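Local structure of geranyltranstransferase (Legionella pneumophila subsp. pneumophila, 3LOM) at residues A[143-147]-A[199-205]; A[154-160]-A[187-192]. The protein probably catalyses the magnesium-dependent condensation of isoprenoid diphosphates to farnesyl diphosphate, and perhaps to geranylgeranyl diphosphate. All blocks are in the same frame, centred on the assembly; numbering follows the deposited sequence.

In the fold
Both contacts join helix 141-155 to helix 178-201, which run antiparallel within the mostly helical isoprenoid synthase fold. Contact 1 (143-147 with 199-205) ties the beginning of the first helix to the end of the second, and contact 2 (154-160 with 187-192) ties the far end of the first, with the turn after it and the start of helix 160-169, to the middle of the second. Their centres are about 18 Å apart, their nearest atoms about 6 Å. The centre of contact 1 lies about 18 Å from the chain centre, that of contact 2 about 11 Å. Contact 2 holds Lys188 and Thr189, a family Lys-Thr motif that in relatives borders the substrate cavity. The second subunit reaches both.

Contact 1. Residues A[143-147]-A[199-205]; sequences QVVAI and MVLAAQH
Ile147 and Gln143, one turn apart on helix 141-155, lean on the C-terminal end of helix 178-201 where it runs out into a type I turn from Leu201 to Gln204. The two helices are antiparallel, and the closest CA pair is Ile147 with Met199, 5.0 Å apart. With CG1 beside its own backbone N (chi1 -77°), Ile147 divides its branches between two partners. CG1 sits 3.8 Å from Ala202 CB and also packs against the Met199 carbonyl oxygen, while CG2 lies 4.0 Å from Met199 CG. The Ile147 and Met199 side chains meet at about a right angle. Met199 CG comes within 3.3 Å of Ile147 O, and SD passes that oxygen at 3.7 Å. The bend at chi3 (-63°) then carries the end of the methionine away, and the side chain goes on to touch Ile75 and Leu79 of helix 69-91. One turn earlier, Gln143 reaches out extended beyond CG over the turn. Its CG is 3.6 Å from Ala202 O, and its CD stands 3.3 Å from Ala203 O. The next residue, Val144, faces away from the turn and packs on Val145 of the second subunit. Contact 1 therefore lies just behind the dimer interface, an antiparallel helix pairing within the helical bundle of the isoprenoid synthase fold.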
loop_
_atom_site.group_PDB
_atom_site.type_symbol
_atom_site.label_atom_id
_atom_site.label_comp_id
_atom_site.label_asym_id
_atom_site.label_seq_id
_atom_site.Cartn_x
_atom_site.Cartn_y
_atom_site.Cartn_z
ATOM N N GLN A 143 17.087 10.864 -0.612
ATOM C CA GLN A 143 16.278 11.173 0.562
ATOM C C GLN A 143 14.818 10.765 0.370
ATOM O O GLN A 143 14.198 10.258 1.301
ATOM C CB GLN A 143 16.378 12.656 0.922
ATOM C CG GLN A 143 17.755 13.083 1.428
ATOM C CD GLN A 143 17.773 14.492 2.009
ATOM O OE1 GLN A 143 17.072 15.390 1.536
ATOM N NE2 GLN A 143 18.587 14.691 3.037
ATOM N N VAL A 144 14.294 10.972 -0.839
ATOM C CA VAL A 144 12.937 10.557 -1.210
ATOM C C VAL A 144 12.735 9.053 -0.955
ATOM O O VAL A 144 11.751 8.646 -0.323
ATOM C CB VAL A 144 12.619 10.918 -2.695
ATOM C CG1 VAL A 144 11.251 10.365 -3.130
ATOM C CG2 VAL A 144 12.683 12.430 -2.904
ATOM N N VAL A 145 13.698 8.255 -1.418
ATOM C CA VAL A 145 13.732 6.813 -1.196
ATOM C C VAL A 145 13.758 6.448 0.301
ATOM O O VAL A 145 12.932 5.655 0.763
ATOM C CB VAL A 145 14.909 6.174 -1.975
ATOM C CG1 VAL A 145 15.124 4.717 -1.587
ATOM C CG2 VAL A 145 14.657 6.288 -3.470
ATOM N N ALA A 146 14.664 7.065 1.056
ATOM C CA ALA A 146 14.802 6.774 2.490
ATOM C C ALA A 146 13.594 7.201 3.321
ATOM O O ALA A 146 13.257 6.529 4.294
ATOM C CB ALA A 146 16.094 7.380 3.058
ATOM N N ILE A 147 12.958 8.311 2.934
ATOM C CA ILE A 147 11.724 8.802 3.569
ATOM C C ILE A 147 10.575 7.800 3.375
ATOM O O ILE A 147 9.829 7.496 4.316
ATOM C CB ILE A 147 11.331 10.216 3.033
ATOM C CG1 ILE A 147 12.212 11.292 3.675
ATOM C CG2 ILE A 147 9.843 10.542 3.286
ATOM C CD1 ILE A 147 12.294 12.573 2.883
ATOM N N MET A 199 10.791 10.188 9.450
ATOM C CA MET A 199 10.655 10.740 8.089
ATOM C C MET A 199 11.142 12.196 8.033
ATOM O O MET A 199 11.748 12.612 7.045
ATOM C CB MET A 199 9.218 10.616 7.562
ATOM C CG MET A 199 8.867 9.239 6.992
ATOM S SD MET A 199 7.161 9.040 6.407
ATOM C CE MET A 199 6.365 9.278 7.912
ATOM N N VAL A 200 10.884 12.943 9.109
ATOM C CA VAL A 200 11.375 14.311 9.281
ATOM C C VAL A 200 12.914 14.342 9.336
ATOM O O VAL A 200 13.544 15.203 8.714
ATOM C CB VAL A 200 10.695 14.994 10.522
ATOM C CG1 VAL A 200 11.565 16.077 11.146
ATOM C CG2 VAL A 200 9.338 15.577 10.136
ATOM N N LEU A 201 13.505 13.372 10.040
ATOM C CA LEU A 201 14.965 13.246 10.158
ATOM C C LEU A 201 15.658 12.882 8.847
ATOM O O LEU A 201 16.784 13.311 8.600
ATOM C CB LEU A 201 15.340 12.233 11.243
ATOM C CG LEU A 201 15.226 12.730 12.687
ATOM C CD1 LEU A 201 15.213 11.556 13.650
ATOM C CD2 LEU A 201 16.340 13.725 13.042
ATOM N N ALA A 202 14.977 12.110 8.004
ATOM C CA ALA A 202 15.542 11.692 6.722
ATOM C C ALA A 202 15.529 12.806 5.663
ATOM O O ALA A 202 16.009 12.608 4.543
ATOM C CB ALA A 202 14.838 10.436 6.212
ATOM N N ALA A 203 14.991 13.972 6.026
ATOM C CA ALA A 203 15.023 15.157 5.163
ATOM C C ALA A 203 16.375 15.882 5.183
ATOM O O ALA A 203 16.679 16.651 4.268
ATOM C CB ALA A 203 13.914 16.113 5.536
ATOM N N GLN A 204 17.181 15.637 6.219
ATOM C CA GLN A 204 18.487 16.295 6.357
ATOM C C GLN A 204 19.653 15.331 6.137
ATOM O O GLN A 204 19.546 14.132 6.408
ATOM C CB GLN A 204 18.633 16.981 7.721
ATOM C CG GLN A 204 17.354 17.560 8.315
ATOM C CD GLN A 204 16.950 18.897 7.717
ATOM O OE1 GLN A 204 16.444 18.968 6.594
ATOM N NE2 GLN A 204 17.146 19.965 8.481
ATOM N N HIS A 205 20.770 15.876 5.657
ATOM C CA HIS A 205 21.950 15.089 5.312
ATOM C C HIS A 205 22.809 14.767 6.535
ATOM O O HIS A 205 23.192 13.613 6.745
ATOM C CB HIS A 205 22.770 15.821 4.241
ATOM C CG HIS A 205 23.888 15.008 3.664
ATOM N ND1 HIS A 205 23.693 13.769 3.094
ATOM C CD2 HIS A 205 25.212 15.271 3.546
ATOM C CE1 HIS A 205 24.849 13.295 2.666
ATOM N NE2 HIS A 205 25.787 14.188 2.927
#

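Contact 2. Residues A[154-160]-A[187-192]; sequences ASGISGM and LKTGKL
Met160, just past the Gly159 N-cap of helix 160-169, lies across the Leu187 and Lys188 carbonyls of helix 178-201. Its CA makes a C-H...O contact with Leu187 O at 3.1 Å, with 132° at the hydrogen, while its N-H is used within its own segment, on Ala154 O. CG stands roughly opposite the backbone N (chi1 160°), and the bend at chi3 brings CE to 3.6 Å from Lys188 O and 3.9 Å from Leu192 CD2. Ala154 points toward the other helix, its CB 3.5 Å from Lys191 O. This is where the chain leaves helix 141-155 by a type I turn, Gly156 to Gly159, to enter the next helix of the isoprenoid synthase bundle. Leu187 lies against the end of that turn, CB 3.4 Å from Gly159 O and CD2 3.5 Å from Ser158 O. Lys191, turned aside at chi2 (-114°) and again at chi4 but still long, reaches Ser158 O with NZ in a weak, long hydrogen bond of 3.5 Å. Ser158 OG is hydrogen-bonded to Ile32 O of the second subunit. Lys188 stretches out the other way, NZ hydrogen-bonded to Gln164 OE1 of helix 160-169.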
loop_
_atom_site.group_PDB
_atom_site.type_symbol
_atom_site.label_atom_id
_atom_site.label_comp_id
_atom_site.label_asym_id
_atom_site.label_seq_id
_atom_site.Cartn_x
_atom_site.Cartn_y
_atom_site.Cartn_z
ATOM N N ALA A 154 7.391 0.766 8.583
ATOM C CA ALA A 154 6.582 0.895 9.795
ATOM C C ALA A 154 5.154 0.393 9.580
ATOM O O ALA A 154 4.504 -0.065 10.524
ATOM C CB ALA A 154 6.572 2.339 10.294
ATOM N N SER A 155 4.682 0.472 8.337
ATOM C CA SER A 155 3.281 0.185 8.013
ATOM C C SER A 155 3.066 -1.264 7.594
ATOM O O SER A 155 1.944 -1.777 7.640
ATOM C CB SER A 155 2.789 1.103 6.891
ATOM O OG SER A 155 3.387 0.728 5.664
ATOM N N GLY A 156 4.144 -1.917 7.179
ATOM C CA GLY A 156 4.043 -3.245 6.602
ATOM C C GLY A 156 4.026 -4.390 7.595
ATOM O O GLY A 156 3.643 -4.224 8.760
ATOM N N ILE A 157 4.451 -5.555 7.115
ATOM C CA ILE A 157 4.373 -6.804 7.878
ATOM C C ILE A 157 5.380 -6.913 9.025
ATOM O O ILE A 157 5.176 -7.692 9.956
ATOM C CB ILE A 157 4.466 -8.052 6.961
ATOM C CG1 ILE A 157 5.807 -8.106 6.217
ATOM C CG2 ILE A 157 3.302 -8.071 5.988
ATOM C CD1 ILE A 157 5.886 -9.228 5.150
ATOM N N SER A 158 6.451 -6.118 8.960
ATOM C CA SER A 158 7.425 -6.042 10.044
ATOM C C SER A 158 6.962 -5.084 11.132
ATOM O O SER A 158 7.610 -4.960 12.169
ATOM C CB SER A 158 8.801 -5.614 9.517
ATOM O OG SER A 158 9.229 -6.443 8.443
ATOM N N GLY A 159 5.838 -4.408 10.892
ATOM C CA GLY A 159 5.334 -3.387 11.812
ATOM C C GLY A 159 3.835 -3.449 12.033
ATOM O O GLY A 159 3.344 -4.362 12.715
ATOM N N MET A 160 3.123 -2.473 11.453
ATOM C CA MET A 160 1.681 -2.245 11.677
ATOM C C MET A 160 0.802 -3.471 11.419
ATOM O O MET A 160 -0.050 -3.810 12.246
ATOM C CB MET A 160 1.213 -1.000 10.874
ATOM C CG MET A 160 -0.296 -0.846 10.575
ATOM S SD MET A 160 -0.746 0.783 9.869
ATOM C CE MET A 160 -1.160 1.591 11.349
ATOM N N LEU A 187 4.335 -2.423 17.570
ATOM C CA LEU A 187 4.215 -2.811 16.171
ATOM C C LEU A 187 3.003 -2.149 15.512
ATOM O O LEU A 187 3.107 -1.671 14.389
ATOM C CB LEU A 187 4.160 -4.333 16.019
ATOM C CG LEU A 187 5.368 -5.155 16.464
ATOM C CD1 LEU A 187 4.940 -6.597 16.688
ATOM C CD2 LEU A 187 6.523 -5.058 15.477
ATOM N N LYS A 188 1.883 -2.093 16.233
ATOM C CA LYS A 188 0.626 -1.560 15.699
ATOM C C LYS A 188 0.631 -0.035 15.525
ATOM O O LYS A 188 0.341 0.465 14.435
ATOM C CB LYS A 188 -0.571 -1.995 16.554
ATOM C CG LYS A 188 -1.896 -1.429 16.055
ATOM C CD LYS A 188 -3.088 -1.970 16.805
ATOM C CE LYS A 188 -4.319 -1.145 16.464
ATOM N NZ LYS A 188 -5.579 -1.809 16.879
ATOM N N THR A 189 0.964 0.693 16.587
ATOM C CA THR A 189 0.954 2.153 16.540
ATOM C C THR A 189 2.302 2.821 16.792
ATOM O O THR A 189 2.564 3.909 16.259
ATOM C CB THR A 189 -0.082 2.742 17.503
ATOM O OG1 THR A 189 -0.029 2.034 18.739
ATOM C CG2 THR A 189 -1.486 2.627 16.920
ATOM N N GLY A 190 3.151 2.175 17.591
ATOM C CA GLY A 190 4.422 2.756 18.010
ATOM C C GLY A 190 5.326 3.167 16.866
ATOM O O GLY A 190 5.852 4.291 16.847
ATOM N N LYS A 191 5.482 2.258 15.908
ATOM C CA LYS A 191 6.335 2.459 14.729
ATOM C C LYS A 191 5.845 3.564 13.790
ATOM O O LYS A 191 6.665 4.262 13.179
ATOM C CB LYS A 191 6.469 1.156 13.938
ATOM C CG LYS A 191 7.126 0.021 14.706
ATOM C CD LYS A 191 8.455 -0.375 14.116
ATOM C CE LYS A 191 8.844 -1.758 14.605
ATOM N NZ LYS A 191 9.625 -2.486 13.572
ATOM N N LEU A 192 4.522 3.709 13.665
ATOM C CA LEU A 192 3.957 4.743 12.794
ATOM C C LEU A 192 4.117 6.131 13.412
ATOM O O LEU A 192 4.496 7.067 12.721
ATOM C CB LEU A 192 2.491 4.463 12.436
ATOM C CG LEU A 192 1.968 5.198 11.194
ATOM C CD1 LEU A 192 2.648 4.678 9.924
ATOM C CD2 LEU A 192 0.444 5.109 11.079
#